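Local coordinates for protein glutathione reductase (Bartonella henselae, PDB 3O0H) that probably catalyses the NADPH-dependent reduction of glutathione disulfide to glutathione, as an FAD-containing homodimer of the pyridine nucleotide-disulphide oxidoreductase family, at residues B[228-233]-B[371-376]; B[358-363]-B[444-449]; B[418-423]-B[451-456]. All coordinates share one frame; numbering follows the deposited sequence.

Interaction 1. Residues B[228-233]-B[371-376]; sequences RNFDYD and IGTVGL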
ATOM      1  N   ARG B 228       0.748 -23.297  -8.325  1.00 16.66           N
ATOM      2  CA  ARG B 228      -0.482 -23.961  -8.705  1.00 19.33           C
ATOM      3  C   ARG B 228      -1.620 -23.336  -7.875  1.00 19.41           C
ATOM      4  O   ARG B 228      -1.406 -23.016  -6.729  1.00 18.31           O
ATOM      5  CB  ARG B 228      -0.377 -25.439  -8.306  1.00 20.87           C
ATOM      6  CG  ARG B 228      -0.689 -26.433  -9.371  1.00 29.06           C
ATOM      7  CD  ARG B 228      -0.680 -27.853  -8.793  1.00 36.73           C
ATOM      8  NE  ARG B 228       0.658 -28.351  -8.412  1.00 41.18           N
ATOM      9  CZ  ARG B 228       1.410 -29.207  -9.131  1.00 46.12           C
ATOM     10  NH1 ARG B 228       1.019 -29.652 -10.326  1.00 48.90           N
ATOM     11  NH2 ARG B 228       2.582 -29.631  -8.649  1.00 46.89           N
ATOM     12  N   ASN B 229      -2.784 -23.149  -8.466  1.00 20.22           N
ATOM     13  CA  ASN B 229      -3.995 -22.601  -7.781  1.00 23.26           C
ATOM     14  C   ASN B 229      -4.059 -21.062  -7.603  1.00 22.41           C
ATOM     15  O   ASN B 229      -5.075 -20.527  -7.093  1.00 25.10           O
ATOM     16  CB  ASN B 229      -4.249 -23.283  -6.418  1.00 24.76           C
ATOM     17  CG  ASN B 229      -4.423 -24.786  -6.553  1.00 26.91           C
ATOM     18  OD1 ASN B 229      -3.746 -25.555  -5.886  1.00 31.96           O
ATOM     19  ND2 ASN B 229      -5.312 -25.195  -7.425  1.00 26.44           N
ATOM     20  N   PHE B 230      -3.020 -20.362  -8.034  1.00 18.77           N
ATOM     21  CA  PHE B 230      -3.084 -18.899  -8.162  1.00 16.96           C
ATOM     22  C   PHE B 230      -3.492 -18.540  -9.587  1.00 17.22           C
ATOM     23  O   PHE B 230      -3.344 -19.352 -10.508  1.00 17.33           O
ATOM     24  CB  PHE B 230      -1.727 -18.279  -7.866  1.00 15.61           C
ATOM     25  CG  PHE B 230      -1.354 -18.292  -6.437  1.00 14.17           C
ATOM     26  CD1 PHE B 230      -0.997 -19.480  -5.818  1.00 16.45           C
ATOM     27  CD2 PHE B 230      -1.407 -17.135  -5.670  1.00 17.48           C
ATOM     28  CE1 PHE B 230      -0.676 -19.509  -4.507  1.00 14.49           C
ATOM     29  CE2 PHE B 230      -1.056 -17.169  -4.327  1.00 16.13           C
ATOM     30  CZ  PHE B 230      -0.680 -18.363  -3.756  1.00 16.19           C
ATOM     31  N   ASP B 231      -4.036 -17.341  -9.780  1.00 16.02           N
ATOM     32  CA  ASP B 231      -4.365 -16.868 -11.117  1.00 15.45           C
ATOM     33  C   ASP B 231      -3.143 -17.015 -12.067  1.00 14.08           C
ATOM     34  O   ASP B 231      -2.023 -16.747 -11.688  1.00 11.84           O
ATOM     35  CB  ASP B 231      -4.875 -15.421 -11.019  1.00 16.19           C
ATOM     36  CG  ASP B 231      -5.229 -14.807 -12.377  1.00 17.04           C
ATOM     37  OD1 ASP B 231      -4.271 -14.417 -13.071  1.00 18.33           O
ATOM     38  OD2 ASP B 231      -6.423 -14.711 -12.700  1.00 16.91           O
ATOM     39  N   TYR B 232      -3.391 -17.468 -13.292  1.00 15.30           N
ATOM     40  CA  TYR B 232      -2.294 -17.786 -14.243  1.00 16.32           C
ATOM     41  C   TYR B 232      -1.366 -16.591 -14.472  1.00 15.31           C
ATOM     42  O   TYR B 232      -0.153 -16.754 -14.523  1.00 14.93           O
ATOM     43  CB  TYR B 232      -2.827 -18.305 -15.575  1.00 19.07           C
ATOM     44  CG  TYR B 232      -1.762 -18.280 -16.682  1.00 25.26           C
ATOM     45  CD1 TYR B 232      -0.842 -19.303 -16.833  1.00 28.08           C
ATOM     46  CD2 TYR B 232      -1.683 -17.191 -17.562  1.00 31.67           C
ATOM     47  CE1 TYR B 232       0.136 -19.263 -17.836  1.00 30.74           C
ATOM     48  CE2 TYR B 232      -0.727 -17.148 -18.596  1.00 34.97           C
ATOM     49  CZ  TYR B 232       0.199 -18.173 -18.720  1.00 34.89           C
ATOM     50  OH  TYR B 232       1.152 -18.086 -19.758  1.00 35.29           O
ATOM     51  N   ASP B 233      -1.909 -15.375 -14.592  1.00 16.15           N
ATOM     52  CA  ASP B 233      -1.031 -14.202 -14.806  1.00 15.18           C
ATOM     53  C   ASP B 233      -0.040 -14.062 -13.644  1.00 14.65           C
ATOM     54  O   ASP B 233       1.134 -13.748 -13.849  1.00 14.66           O
ATOM     55  CB  ASP B 233      -1.827 -12.908 -14.934  1.00 15.98           C
ATOM     56  CG  ASP B 233      -2.391 -12.686 -16.306  1.00 19.15           C
ATOM     57  OD1 ASP B 233      -1.696 -12.942 -17.306  1.00 20.84           O
ATOM     58  OD2 ASP B 233      -3.515 -12.181 -16.391  1.00 19.87           O
ATOM     59  N   ILE B 371       3.111 -10.733  -4.569  1.00 11.07           N
ATOM     60  CA  ILE B 371       1.795 -11.085  -5.059  1.00 10.47           C
ATOM     61  C   ILE B 371       0.740 -10.839  -3.955  1.00 10.28           C
ATOM     62  O   ILE B 371       0.991 -11.107  -2.764  1.00 10.32           O
ATOM     63  CB  ILE B 371       1.757 -12.576  -5.457  1.00 11.04           C
ATOM     64  CG1 ILE B 371       2.438 -12.781  -6.800  1.00  9.47           C
ATOM     65  CG2 ILE B 371       0.306 -13.120  -5.555  1.00 10.78           C
ATOM     66  CD1 ILE B 371       2.727 -14.308  -7.107  1.00 10.55           C
ATOM     67  N   GLY B 372      -0.407 -10.338  -4.382  1.00 11.11           N
ATOM     68  CA  GLY B 372      -1.625 -10.286  -3.591  1.00  9.93           C
ATOM     69  C   GLY B 372      -2.800 -10.767  -4.419  1.00 11.38           C
ATOM     70  O   GLY B 372      -2.922 -10.474  -5.639  1.00 10.19           O
ATOM     71  N   THR B 373      -3.708 -11.507  -3.778  1.00 10.21           N
ATOM     72  CA  THR B 373      -4.830 -12.091  -4.506  1.00 10.77           C
ATOM     73  C   THR B 373      -6.038 -12.317  -3.574  1.00 10.23           C
ATOM     74  O   THR B 373      -5.878 -12.663  -2.403  1.00 11.29           O
ATOM     75  CB  THR B 373      -4.412 -13.414  -5.185  1.00 11.26           C
ATOM     76  OG1 THR B 373      -5.477 -13.911  -6.034  1.00 11.90           O
ATOM     77  CG2 THR B 373      -3.985 -14.461  -4.136  1.00 11.27           C
ATOM     78  N   VAL B 374      -7.207 -12.057  -4.097  1.00 11.44           N
ATOM     79  CA  VAL B 374      -8.476 -12.290  -3.382  1.00 11.45           C
ATOM     80  C   VAL B 374      -9.526 -12.704  -4.371  1.00 11.86           C
ATOM     81  O   VAL B 374      -9.594 -12.185  -5.471  1.00 11.07           O
ATOM     82  CB  VAL B 374      -8.910 -11.010  -2.556  1.00 12.42           C
ATOM     83  CG1 VAL B 374      -8.976  -9.779  -3.398  1.00 12.13           C
ATOM     84  CG2 VAL B 374     -10.211 -11.217  -1.800  1.00 12.81           C
ATOM     85  N   GLY B 375     -10.354 -13.650  -3.981  1.00 13.42           N
ATOM     86  CA  GLY B 375     -11.438 -14.114  -4.847  1.00 13.60           C
ATOM     87  C   GLY B 375     -10.965 -14.941  -6.026  1.00 14.27           C
ATOM     88  O   GLY B 375      -9.901 -15.547  -5.981  1.00 14.58           O
ATOM     89  N   LEU B 376     -11.771 -14.956  -7.073  1.00 14.57           N
ATOM     90  CA  LEU B 376     -11.602 -15.919  -8.148  1.00 16.04           C
ATOM     91  C   LEU B 376     -10.562 -15.509  -9.177  1.00 16.14           C
ATOM     92  O   LEU B 376     -10.582 -14.386  -9.696  1.00 15.31           O
ATOM     93  CB  LEU B 376     -12.907 -16.128  -8.869  1.00 17.92           C
ATOM     94  CG  LEU B 376     -14.053 -16.717  -8.029  1.00 19.93           C
ATOM     95  CD1 LEU B 376     -15.284 -16.718  -8.860  1.00 22.97           C
ATOM     96  CD2 LEU B 376     -13.714 -18.148  -7.461  1.00 20.75           C
TER
HETATM   97  O   HOH W   1      -5.028 -16.286  -7.335  1.00  3.79           O
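The ring of Phe230 reaches from the loop ahead of helix 232-245 to strand 371-375, where the methyl of Thr373 meets it obliquely. Phe230 CG lies opposite the carbonyl carbon and beside the backbone N (chi1 -73°), a setting that carries the ring to the strand. Thr373 CG2 lies 4.0 Å from Phe230 CE2 and equally near CD2 of the same ring, and the two side chains cross at about a right angle. Ile371, two residues back and on the same side of the strand, adds a looser touch, its CG2 standing 4.4 Å from Phe230 CD2. Both methyls thus meet the ring around CD2, and that of Thr373 reaches CE2 as well.

Thr373 OG1 is placed opposite the backbone N (chi1 -173°), which leaves CG2 wedged between N and the carbonyl carbon and turned to the phenyl ring. The hydroxyl hydrogen-bonds to His426 of strand 422-428, and OG1 lies 2.7 Å from the oxygen of water 1. The same water accepts from Asp231 N, 2.8 Å from its oxygen. A single water thus bridges loop and strand, where no direct hydrogen bond joins the two segments.

Asp231 is the N-cap of the helix. Its OD1 takes the amide of Asp233, N to OD1 3.0 Å, in a bent bond on the anti side but 34° out of the carboxylate plane. OD1 also has a salt bridge to Lys412 of strand 409-416, while OD2 accepts from Glu378 N, the first amide of helix 378-384.

Around this contact, Val365 of strand 363-365 touches both Phe230 and Ile371, and Leu234 and Leu238 of helix 232-245 pack on Thr373 and Ile371, seating the start of that helix against the antiparallel sheet of the dimerisation domain.

Interaction 2. Residues B[358-363]-B[444-449]; sequences YDLITT and KGKLTK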
ATOM      1  N   TYR B 358     -14.711 -18.515   5.754  1.00 19.27           N
ATOM      2  CA  TYR B 358     -13.509 -18.725   4.961  1.00 18.07           C
ATOM      3  C   TYR B 358     -13.730 -18.291   3.496  1.00 18.37           C
ATOM      4  O   TYR B 358     -12.978 -18.673   2.594  1.00 17.96           O
ATOM      5  CB  TYR B 358     -13.050 -20.202   5.034  1.00 18.20           C
ATOM      6  CG  TYR B 358     -12.848 -20.794   6.454  1.00 18.41           C
ATOM      7  CD1 TYR B 358     -12.228 -20.062   7.483  1.00 18.37           C
ATOM      8  CD2 TYR B 358     -13.264 -22.100   6.752  1.00 21.66           C
ATOM      9  CE1 TYR B 358     -12.069 -20.618   8.784  1.00 17.12           C
ATOM     10  CE2 TYR B 358     -13.106 -22.659   8.068  1.00 22.48           C
ATOM     11  CZ  TYR B 358     -12.477 -21.911   9.067  1.00 18.01           C
ATOM     12  OH  TYR B 358     -12.334 -22.415  10.359  1.00 16.93           O
ATOM     13  N   ASP B 359     -14.750 -17.483   3.262  1.00 18.93           N
ATOM     14  CA  ASP B 359     -14.988 -16.928   1.936  1.00 19.88           C
ATOM     15  C   ASP B 359     -14.201 -15.643   1.739  1.00 18.26           C
ATOM     16  O   ASP B 359     -14.086 -14.821   2.669  1.00 17.04           O
ATOM     17  CB  ASP B 359     -16.490 -16.667   1.758  1.00 22.92           C
ATOM     18  CG  ASP B 359     -17.292 -17.959   1.767  1.00 29.00           C
ATOM     19  OD1 ASP B 359     -16.670 -19.020   1.466  1.00 32.25           O
ATOM     20  OD2 ASP B 359     -18.521 -17.923   2.080  1.00 36.78           O
ATOM     21  N   LEU B 360     -13.695 -15.480   0.507  1.00 16.67           N
ATOM     22  CA  LEU B 360     -13.035 -14.269   0.032  1.00 16.54           C
ATOM     23  C   LEU B 360     -11.850 -13.879   0.926  1.00 15.43           C
ATOM     24  O   LEU B 360     -11.635 -12.701   1.225  1.00 16.15           O
ATOM     25  CB  LEU B 360     -14.041 -13.120  -0.124  1.00 17.23           C
ATOM     26  CG  LEU B 360     -15.086 -13.226  -1.255  1.00 18.94           C
ATOM     27  CD1 LEU B 360     -16.226 -12.153  -1.179  1.00 20.64           C
ATOM     28  CD2 LEU B 360     -14.346 -13.102  -2.559  1.00 19.83           C
ATOM     29  N   ILE B 361     -11.087 -14.873   1.336  1.00 14.03           N
ATOM     30  CA  ILE B 361      -9.840 -14.636   2.067  1.00 13.70           C
ATOM     31  C   ILE B 361      -8.748 -14.125   1.114  1.00 13.36           C
ATOM     32  O   ILE B 361      -8.463 -14.748   0.090  1.00 12.53           O
ATOM     33  CB  ILE B 361      -9.330 -15.925   2.768  1.00 13.39           C
ATOM     34  CG1 ILE B 361     -10.370 -16.448   3.775  1.00 14.19           C
ATOM     35  CG2 ILE B 361      -7.940 -15.641   3.486  1.00 12.47           C
ATOM     36  CD1 ILE B 361     -10.006 -17.822   4.367  1.00 13.97           C
ATOM     37  N   THR B 362      -8.201 -12.958   1.421  1.00 12.46           N
ATOM     38  CA  THR B 362      -7.066 -12.424   0.716  1.00 11.63           C
ATOM     39  C   THR B 362      -5.805 -13.095   1.177  1.00 11.39           C
ATOM     40  O   THR B 362      -5.611 -13.345   2.370  1.00 11.57           O
ATOM     41  CB  THR B 362      -6.926 -10.900   0.962  1.00 12.54           C
ATOM     42  OG1 THR B 362      -8.160 -10.274   0.633  1.00 11.86           O
ATOM     43  CG2 THR B 362      -5.785 -10.301   0.115  1.00 11.77           C
ATOM     44  N   THR B 363      -4.941 -13.405   0.220  1.00 11.24           N
ATOM     45  CA  THR B 363      -3.654 -13.977   0.483  1.00 12.28           C
ATOM     46  C   THR B 363      -2.552 -13.200  -0.208  1.00 12.48           C
ATOM     47  O   THR B 363      -2.790 -12.504  -1.185  1.00 11.27           O
ATOM     48  CB  THR B 363      -3.570 -15.495   0.166  1.00 14.15           C
ATOM     49  OG1 THR B 363      -3.911 -15.764  -1.187  1.00 14.02           O
ATOM     50  CG2 THR B 363      -4.527 -16.268   1.065  1.00 14.46           C
ATOM     51  N   LYS B 444     -15.194  -8.072  -0.114  1.00 12.67           N
ATOM     52  CA  LYS B 444     -16.044  -8.590   0.988  1.00 12.94           C
ATOM     53  C   LYS B 444     -17.406  -7.895   0.979  1.00 13.86           C
ATOM     54  O   LYS B 444     -18.426  -8.497   1.315  1.00 13.96           O
ATOM     55  CB  LYS B 444     -15.349  -8.417   2.372  1.00 12.61           C
ATOM     56  CG  LYS B 444     -15.984  -9.258   3.487  1.00 14.39           C
ATOM     57  CD  LYS B 444     -15.701 -10.754   3.241  1.00 15.13           C
ATOM     58  CE  LYS B 444     -16.174 -11.681   4.338  1.00 17.18           C
ATOM     59  NZ  LYS B 444     -16.066 -13.071   3.839  1.00 16.69           N
ATOM     60  N   GLY B 445     -17.404  -6.614   0.632  1.00 13.72           N
ATOM     61  CA  GLY B 445     -18.580  -5.804   0.512  1.00 14.79           C
ATOM     62  C   GLY B 445     -19.398  -5.998  -0.757  1.00 14.91           C
ATOM     63  O   GLY B 445     -20.461  -5.393  -0.871  1.00 15.28           O
ATOM     64  N   LYS B 446     -18.894  -6.827  -1.671  1.00 13.87           N
ATOM     65  CA  LYS B 446     -19.526  -7.101  -2.983  1.00 14.71           C
ATOM     66  C   LYS B 446     -19.750  -5.827  -3.778  1.00 14.47           C
ATOM     67  O   LYS B 446     -20.711  -5.692  -4.530  1.00 14.94           O
ATOM     68  CB  LYS B 446     -20.810  -7.888  -2.801  1.00 15.89           C
ATOM     69  CG  LYS B 446     -20.585  -9.176  -2.001  1.00 19.40           C
ATOM     70  CD  LYS B 446     -20.324 -10.365  -2.853  1.00 24.34           C
ATOM     71  CE  LYS B 446     -20.043 -11.619  -1.991  1.00 26.28           C
ATOM     72  NZ  LYS B 446     -21.172 -11.841  -1.098  1.00 29.02           N
ATOM     73  N   LEU B 447     -18.816  -4.898  -3.662  1.00 13.60           N
ATOM     74  CA  LEU B 447     -18.948  -3.660  -4.406  1.00 14.06           C
ATOM     75  C   LEU B 447     -18.838  -3.945  -5.894  1.00 14.31           C
ATOM     76  O   LEU B 447     -18.064  -4.816  -6.334  1.00 11.39           O
ATOM     77  CB  LEU B 447     -17.881  -2.666  -3.980  1.00 13.79           C
ATOM     78  CG  LEU B 447     -18.024  -2.098  -2.562  1.00 15.02           C
ATOM     79  CD1 LEU B 447     -16.944  -1.005  -2.344  1.00 15.35           C
ATOM     80  CD2 LEU B 447     -19.422  -1.487  -2.292  1.00 14.46           C
ATOM     81  N   THR B 448     -19.570  -3.159  -6.663  1.00 15.48           N
ATOM     82  CA  THR B 448     -19.623  -3.348  -8.095  1.00 17.40           C
ATOM     83  C   THR B 448     -18.499  -2.539  -8.736  1.00 17.33           C
ATOM     84  O   THR B 448     -17.929  -1.609  -8.129  1.00 17.68           O
ATOM     85  CB  THR B 448     -20.969  -2.930  -8.681  1.00 19.18           C
ATOM     86  OG1 THR B 448     -21.236  -1.559  -8.345  1.00 18.93           O
ATOM     87  CG2 THR B 448     -22.114  -3.811  -8.137  1.00 21.24           C
ATOM     88  N   LYS B 449     -18.171  -2.927  -9.958  1.00 17.16           N
ATOM     89  CA  LYS B 449     -17.126  -2.287 -10.707  1.00 17.56           C
ATOM     90  C   LYS B 449     -17.423  -0.787 -10.891  1.00 19.25           C
ATOM     91  O   LYS B 449     -16.499   0.042 -10.908  1.00 18.80           O
ATOM     92  CB  LYS B 449     -16.996  -2.985 -12.058  1.00 17.76           C
ATOM     93  CG  LYS B 449     -15.925  -2.387 -12.981  1.00 18.82           C
ATOM     94  CD  LYS B 449     -14.542  -2.238 -12.294  1.00 18.08           C
ATOM     95  CE  LYS B 449     -13.438  -1.930 -13.375  1.00 18.47           C
ATOM     96  NZ  LYS B 449     -13.785  -0.784 -14.259  1.00 15.38           N
TER
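Lys444, in the last turn of helix 432-444, stretches its side chain to the loop at Asp359 and Leu360. From CB, CG sets off opposite the backbone N (chi1 -164°); a bend at chi2 (69°) then redirects the chain, which runs extended to its tip. CD passes Leu360, 4.4 Å from its CB. CE comes to 4.1 Å from Asp359 O, and NZ completes the reach with a hydrogen bond of 2.9 Å to that same Asp359 O. The ammonium approaches from above the carbonyl plane, 47° out of it. It also forms a salt bridge with Asp357, its stronger polar partner, whereas the carboxylate of Asp359 stays at a distance, OD2 5.7 Å from Lys444 NZ.

Leu360 supplies the apolar part of the contact. Its CD1 lies 4.2 Å from Lys444 CA and 3.9 Å from Lys446 CE, so the leucine touches the methylene of a second lysine at the Schellman motif that ends the helix. Lys444 also packs on Thr455 of the second subunit, which puts this helix end beside the dimer interface.

With one carboxylate and one carbonyl gripping NZ, the positive charge is probably well compensated, and the loop is held to the helix end at the protein surface.

Interaction 3. Residues B[418-423]-B[451-456]; sequences ESRIVV and IFDKTM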
ATOM      1  N   GLU B 418     -23.022  -9.840 -15.270  1.00 24.41           N
ATOM      2  CA  GLU B 418     -24.454  -9.709 -15.036  1.00 26.37           C
ATOM      3  C   GLU B 418     -24.727  -8.917 -13.781  1.00 24.35           C
ATOM      4  O   GLU B 418     -25.570  -8.068 -13.808  1.00 25.65           O
ATOM      5  CB  GLU B 418     -25.140 -11.062 -14.918  1.00 27.21           C
ATOM      6  CG  GLU B 418     -25.160 -11.826 -16.228  1.00 32.12           C
ATOM      7  CD  GLU B 418     -25.630 -13.275 -16.051  1.00 37.60           C
ATOM      8  OE1 GLU B 418     -25.078 -14.007 -15.173  1.00 39.10           O
ATOM      9  OE2 GLU B 418     -26.518 -13.679 -16.831  1.00 42.58           O
ATOM     10  N   SER B 419     -24.041  -9.215 -12.682  1.00 21.46           N
ATOM     11  CA  SER B 419     -24.260  -8.474 -11.416  1.00 22.19           C
ATOM     12  C   SER B 419     -23.384  -7.203 -11.319  1.00 21.77           C
ATOM     13  O   SER B 419     -23.658  -6.329 -10.502  1.00 23.30           O
ATOM     14  CB  SER B 419     -23.936  -9.351 -10.216  1.00 20.40           C
ATOM     15  OG  SER B 419     -22.524  -9.559 -10.196  1.00 20.29           O
ATOM     16  N   ARG B 420     -22.356  -7.114 -12.154  1.00 21.08           N
ATOM     17  CA  ARG B 420     -21.302  -6.075 -12.061  1.00 21.44           C
ATOM     18  C   ARG B 420     -20.412  -6.215 -10.795  1.00 19.33           C
ATOM     19  O   ARG B 420     -19.504  -5.414 -10.588  1.00 18.42           O
ATOM     20  CB  ARG B 420     -21.878  -4.648 -12.213  1.00 24.36           C
ATOM     21  CG  ARG B 420     -22.358  -4.305 -13.678  1.00 29.35           C
ATOM     22  CD  ARG B 420     -21.171  -4.058 -14.640  1.00 31.52           C
ATOM     23  NE  ARG B 420     -20.475  -2.756 -14.471  1.00 35.54           N
ATOM     24  CZ  ARG B 420     -19.306  -2.425 -15.045  1.00 37.10           C
ATOM     25  NH1 ARG B 420     -18.664  -3.296 -15.825  1.00 36.80           N
ATOM     26  NH2 ARG B 420     -18.772  -1.206 -14.862  1.00 36.16           N
ATOM     27  N   ILE B 421     -20.613  -7.259  -9.989  1.00 16.76           N
ATOM     28  CA  ILE B 421     -19.783  -7.452  -8.788  1.00 15.55           C
ATOM     29  C   ILE B 421     -18.327  -7.831  -9.176  1.00 14.65           C
ATOM     30  O   ILE B 421     -18.097  -8.681 -10.057  1.00 15.61           O
ATOM     31  CB  ILE B 421     -20.390  -8.496  -7.834  1.00 15.21           C
ATOM     32  CG1 ILE B 421     -21.757  -8.022  -7.293  1.00 15.99           C
ATOM     33  CG2 ILE B 421     -19.461  -8.715  -6.666  1.00 14.13           C
ATOM     34  CD1 ILE B 421     -22.570  -9.089  -6.528  1.00 17.82           C
ATOM     35  N   VAL B 422     -17.357  -7.204  -8.516  1.00 13.98           N
ATOM     36  CA  VAL B 422     -15.942  -7.601  -8.666  1.00 12.41           C
ATOM     37  C   VAL B 422     -15.793  -8.863  -7.827  1.00 12.83           C
ATOM     38  O   VAL B 422     -15.963  -8.836  -6.594  1.00 12.79           O
ATOM     39  CB  VAL B 422     -14.975  -6.565  -8.175  1.00 11.70           C
ATOM     40  CG1 VAL B 422     -13.531  -7.033  -8.458  1.00  9.59           C
ATOM     41  CG2 VAL B 422     -15.278  -5.217  -8.803  1.00 12.96           C
ATOM     42  N   VAL B 423     -15.538  -9.970  -8.521  1.00 13.59           N
ATOM     43  CA  VAL B 423     -15.441 -11.287  -7.915  1.00 13.87           C
ATOM     44  C   VAL B 423     -14.032 -11.807  -7.728  1.00 14.09           C
ATOM     45  O   VAL B 423     -13.838 -12.846  -7.087  1.00 14.31           O
ATOM     46  CB  VAL B 423     -16.223 -12.328  -8.724  1.00 15.43           C
ATOM     47  CG1 VAL B 423     -17.737 -11.927  -8.772  1.00 15.80           C
ATOM     48  CG2 VAL B 423     -15.638 -12.518 -10.128  1.00 15.26           C
ATOM     49  N   ILE B 451     -18.625   1.238  -8.713  1.00 18.78           N
ATOM     50  CA  ILE B 451     -18.223   1.992  -7.530  1.00 17.98           C
ATOM     51  C   ILE B 451     -16.715   2.240  -7.566  1.00 18.62           C
ATOM     52  O   ILE B 451     -16.253   3.320  -7.165  1.00 18.89           O
ATOM     53  CB  ILE B 451     -18.546   1.252  -6.223  1.00 17.77           C
ATOM     54  CG1 ILE B 451     -20.070   1.055  -6.037  1.00 18.85           C
ATOM     55  CG2 ILE B 451     -17.885   1.974  -4.994  1.00 16.92           C
ATOM     56  CD1 ILE B 451     -20.928   2.270  -6.157  1.00 17.31           C
ATOM     57  N   PHE B 452     -15.946   1.250  -8.028  1.00 18.08           N
ATOM     58  CA  PHE B 452     -14.518   1.455  -8.269  1.00 18.69           C
ATOM     59  C   PHE B 452     -14.324   2.647  -9.202  1.00 20.01           C
ATOM     60  O   PHE B 452     -13.497   3.539  -8.937  1.00 20.92           O
ATOM     61  CB  PHE B 452     -13.859   0.207  -8.896  1.00 19.39           C
ATOM     62  CG  PHE B 452     -13.530  -0.901  -7.910  1.00 16.60           C
ATOM     63  CD1 PHE B 452     -14.524  -1.644  -7.289  1.00 17.09           C
ATOM     64  CD2 PHE B 452     -12.212  -1.244  -7.653  1.00 14.96           C
ATOM     65  CE1 PHE B 452     -14.227  -2.687  -6.398  1.00 16.63           C
ATOM     66  CE2 PHE B 452     -11.899  -2.290  -6.733  1.00 15.87           C
ATOM     67  CZ  PHE B 452     -12.909  -3.008  -6.111  1.00 13.46           C
ATOM     68  N   ASP B 453     -15.064   2.664 -10.317  1.00 20.71           N
ATOM     69  CA  ASP B 453     -14.897   3.717 -11.321  1.00 21.38           C
ATOM     70  C   ASP B 453     -15.316   5.096 -10.803  1.00 22.07           C
ATOM     71  O   ASP B 453     -14.841   6.117 -11.299  1.00 22.42           O
ATOM     72  CB  ASP B 453     -15.729   3.416 -12.565  1.00 22.94           C
ATOM     73  CG  ASP B 453     -15.243   2.225 -13.337  1.00 22.41           C
ATOM     74  OD1 ASP B 453     -14.202   1.645 -12.991  1.00 24.44           O
ATOM     75  OD2 ASP B 453     -15.920   1.882 -14.320  1.00 25.50           O
ATOM     76  N   LYS B 454     -16.259   5.117  -9.862  1.00 21.76           N
ATOM     77  CA  LYS B 454     -16.787   6.363  -9.307  1.00 24.36           C
ATOM     78  C   LYS B 454     -15.822   6.955  -8.266  1.00 21.71           C
ATOM     79  O   LYS B 454     -15.930   8.115  -7.885  1.00 21.77           O
ATOM     80  CB  LYS B 454     -18.141   6.089  -8.616  1.00 25.60           C
ATOM     81  CG  LYS B 454     -19.097   7.233  -8.576  1.00 31.67           C
ATOM     82  CD  LYS B 454     -20.539   6.793  -8.158  1.00 35.95           C
ATOM     83  CE  LYS B 454     -20.595   6.120  -6.780  1.00 37.44           C
ATOM     84  NZ  LYS B 454     -21.995   6.035  -6.159  1.00 37.62           N
ATOM     85  N   THR B 455     -14.905   6.147  -7.791  1.00 19.04           N
ATOM     86  CA  THR B 455     -13.974   6.584  -6.749  1.00 18.72           C
ATOM     87  C   THR B 455     -12.941   7.519  -7.361  1.00 18.31           C
ATOM     88  O   THR B 455     -12.258   7.160  -8.335  1.00 19.33           O
ATOM     89  CB  THR B 455     -13.310   5.383  -6.085  1.00 17.31           C
ATOM     90  OG1 THR B 455     -14.318   4.539  -5.461  1.00 17.41           O
ATOM     91  CG2 THR B 455     -12.241   5.865  -5.049  1.00 16.72           C
ATOM     92  N   MET B 456     -12.816   8.720  -6.813  1.00 17.97           N
ATOM     93  CA  MET B 456     -11.822   9.663  -7.291  1.00 18.64           C
ATOM     94  C   MET B 456     -10.397   9.104  -7.113  1.00 16.80           C
ATOM     95  O   MET B 456     -10.066   8.528  -6.066  1.00 15.28           O
ATOM     96  CB  MET B 456     -11.961  11.021  -6.578  1.00 20.00           C
ATOM     97  CG  MET B 456     -11.143  12.135  -7.179  1.00 23.10           C
ATOM     98  SD  MET B 456     -11.708  12.800  -8.765  1.00 28.28           S
ATOM     99  CE  MET B 456     -13.252  13.623  -8.285  1.00 24.34           C
TER
HETATM  100  O   HOH W   2     -16.102  -0.321 -15.755  1.00  7.65           O
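The apolar part of this contact is one methyl against one ring: Val422 CG2 sits 3.6 Å from Phe452 CE1 and 4.0 Å from Phe452 CD1. It comes in obliquely, and the side chains are inclined to each other. Val422 has CG1 opposite its backbone N (chi1 -176°), which leaves CG2 as the branch that reaches the phenylalanine.

The charged part is indirect. Arg420 NH2 and Asp453 OD2 are 4.2 Å apart, too far for a salt bridge, and water 2 spans them. It accepts from Arg420 NH2 at 3.0 Å, lying at the guanidinium edge in its plane, and donates to Asp453 OD2 at 2.6 Å. Stronger partners fix both groups: Glu389 and Asp450 pair with Arg420, and Lys449 with Asp453 OD1.

Local hydrogen bonds shape each backbone. Ser419 OG accepts from Ile421 N at 3.0 Å, an ST turn leading into strand 422-428, and Thr455 OG1 donates to Ile451 O at 2.9 Å, a side-chain bond back to the helix.

Leu443 of helix 432-444 packs on both Val422 and Phe452, Leu413 of strand 409-416 also touches the ring, and Ile441 of the second subunit packs against Phe452, so helix 449-454 meets both its own sheet and the second subunit.

Following the chain, interaction 1 closes first: the loop entering helix 232-245 is joined to strand 371-375 across 137 intervening residues, linking the two family regions. Interaction 2 opens inside that span and crosses it, tying the loop before strand 363-365 to the end of helix 432-444. Interaction 3 follows interaction 1 in series and crosses interaction 2, joining the start of strand 422-428 to helix 449-454. Backbone contacts knit them together: Thr373 O to Thr363 N between 1 and 2, Leu376 N to Val423 O between 1 and 3, and Lys449 N to Arg420 O between 2 and 3. Interactions 2 and 3 also touch the second subunit.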